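Local coordinates for 5-ketofructose reductase (Gluconobacter sp., PDB 7COK), which probably reduces 5-ketofructose with a nicotinamide cofactor, as a member of a novel class within the shikimate dehydrogenase family, at residues A91-A96 against V253-I258. Residues are numbered along the deposited sequence; the frame is centred on the assembly and turned at random.
Sequences AVNCVA and VNQGVI
The side-chain oxygen OD1 of Asn93 accepts a hydrogen bond from the backbone N-H of Thr107, while ND2 of the same amide, which also has a hydrogen-bond partner outside the two segments, points at the end of Gln255 in this shikimate dehydrogenase-type fold. Asn93 sits in a classic beta bulge, where it and Cys94 both pair with His105 as strand 94-98 begins in the substrate-binding domain. Gln255 comes from helix 248-264, which returns to that domain after the Rossmann-like one. The two side chains approach from opposite directions, with their amide planes 73° apart, so they do not stack. Asn93 ND2 lies 3.2 Å from the modelled Gln255 OE1, but the glutamine amide is probably turned over in the model, so which of its two ends faces Asn93 is uncertain. Asparagine suits the bulge because its short amide, with CG lodged between backbone N and carbonyl carbon (chi1 70°), reaches the Thr107 N-H. Glutamine suits the helix because its extended chain (chi1 -175°) carries a neutral amide, able both to donate and to accept, over to Asn93. The helical turn that carries Gln255 is closed by Ile258 N to Asn254 O, 2.9 Å.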
loop_
_atom_site.group_PDB
_atom_site.type_symbol
_atom_site.label_atom_id
_atom_site.label_comp_id
_atom_site.label_asym_id
_atom_site.label_seq_id
_atom_site.Cartn_x
_atom_site.Cartn_y
_atom_site.Cartn_z
ATOM N N ALA A 91 -20.264 -13.155 -8.253
ATOM C CA ALA A 91 -18.963 -12.978 -7.647
ATOM C C ALA A 91 -18.287 -11.755 -8.262
ATOM O O ALA A 91 -18.557 -11.412 -9.415
ATOM C CB ALA A 91 -18.118 -14.232 -7.836
ATOM N N VAL A 92 -17.400 -11.134 -7.481
ATOM C CA VAL A 92 -16.652 -9.942 -7.863
ATOM C C VAL A 92 -15.163 -10.154 -7.544
ATOM O O VAL A 92 -14.789 -10.604 -6.449
ATOM C CB VAL A 92 -17.192 -8.714 -7.082
ATOM C CG1 VAL A 92 -16.176 -7.574 -7.080
ATOM C CG2 VAL A 92 -18.490 -8.220 -7.681
ATOM N N ASN A 93 -14.310 -9.809 -8.502
ATOM C CA ASN A 93 -12.877 -9.885 -8.306
ATOM C C ASN A 93 -12.179 -8.545 -8.533
ATOM O O ASN A 93 -10.987 -8.487 -8.347
ATOM C CB ASN A 93 -12.250 -10.937 -9.225
ATOM C CG ASN A 93 -12.279 -10.511 -10.681
ATOM O OD1 ASN A 93 -13.340 -10.348 -11.256
ATOM N ND2 ASN A 93 -11.121 -10.322 -11.271
ATOM N N CYS A 94 -12.903 -7.504 -8.956
ATOM C CA CYS A 94 -12.308 -6.210 -9.266
ATOM C C CYS A 94 -13.258 -5.124 -8.814
ATOM O O CYS A 94 -14.390 -5.014 -9.320
ATOM C CB CYS A 94 -12.083 -6.113 -10.762
ATOM S SG CYS A 94 -11.376 -4.523 -11.316
ATOM N N VAL A 95 -12.801 -4.340 -7.854
ATOM C CA VAL A 95 -13.612 -3.266 -7.268
ATOM C C VAL A 95 -12.995 -1.932 -7.622
ATOM O O VAL A 95 -11.807 -1.736 -7.438
ATOM C CB VAL A 95 -13.744 -3.416 -5.722
ATOM C CG1 VAL A 95 -14.538 -2.240 -5.107
ATOM C CG2 VAL A 95 -14.400 -4.748 -5.371
ATOM N N ALA A 96 -13.809 -1.011 -8.124
ATOM C CA ALA A 96 -13.396 0.364 -8.323
ATOM C C ALA A 96 -13.956 1.200 -7.198
ATOM O O ALA A 96 -15.078 0.933 -6.735
ATOM C CB ALA A 96 -13.921 0.895 -9.640
ATOM N N VAL A 253 -2.826 -11.427 -18.412
ATOM C CA VAL A 253 -2.384 -10.086 -18.761
ATOM C C VAL A 253 -3.573 -9.207 -19.130
ATOM O O VAL A 253 -3.709 -8.088 -18.616
ATOM C CB VAL A 253 -1.314 -10.139 -19.864
ATOM C CG1 VAL A 253 -1.000 -8.744 -20.399
ATOM C CG2 VAL A 253 -0.050 -10.780 -19.315
ATOM N N ASN A 254 -4.450 -9.728 -19.980
ATOM C CA ASN A 254 -5.652 -8.977 -20.366
ATOM C C ASN A 254 -6.532 -8.605 -19.196
ATOM O O ASN A 254 -7.109 -7.525 -19.175
ATOM C CB ASN A 254 -6.460 -9.710 -21.438
ATOM C CG ASN A 254 -5.791 -9.662 -22.794
ATOM O OD1 ASN A 254 -5.097 -8.685 -23.115
ATOM N ND2 ASN A 254 -6.004 -10.692 -23.611
ATOM N N GLN A 255 -6.647 -9.511 -18.233
ATOM C CA GLN A 255 -7.454 -9.261 -17.046
ATOM C C GLN A 255 -6.869 -8.096 -16.232
ATOM O O GLN A 255 -7.598 -7.223 -15.742
ATOM C CB GLN A 255 -7.471 -10.511 -16.194
ATOM C CG GLN A 255 -8.377 -10.408 -15.001
ATOM C CD GLN A 255 -8.799 -11.770 -14.486
ATOM O OE1 GLN A 255 -9.739 -11.850 -13.714
ATOM N NE2 GLN A 255 -8.117 -12.850 -14.929
ATOM N N GLY A 256 -5.549 -8.079 -16.107
ATOM C CA GLY A 256 -4.862 -6.957 -15.437
ATOM C C GLY A 256 -5.031 -5.657 -16.181
ATOM O O GLY A 256 -5.195 -4.601 -15.554
ATOM N N VAL A 257 -4.928 -5.712 -17.513
ATOM C CA VAL A 257 -5.141 -4.517 -18.344
ATOM C C VAL A 257 -6.555 -3.959 -18.150
ATOM O O VAL A 257 -6.728 -2.757 -17.904
ATOM C CB VAL A 257 -4.855 -4.778 -19.832
ATOM C CG1 VAL A 257 -5.309 -3.607 -20.726
ATOM C CG2 VAL A 257 -3.377 -5.061 -20.045
ATOM N N ILE A 258 -7.559 -4.837 -18.250
ATOM C CA ILE A 258 -8.953 -4.431 -18.048
ATOM C C ILE A 258 -9.191 -3.827 -16.666
ATOM O O ILE A 258 -9.872 -2.803 -16.570
ATOM C CB ILE A 258 -9.909 -5.608 -18.349
ATOM C CG1 ILE A 258 -9.898 -5.943 -19.849
ATOM C CG2 ILE A 258 -11.343 -5.334 -17.873
ATOM C CD1 ILE A 258 -10.299 -7.379 -20.137
#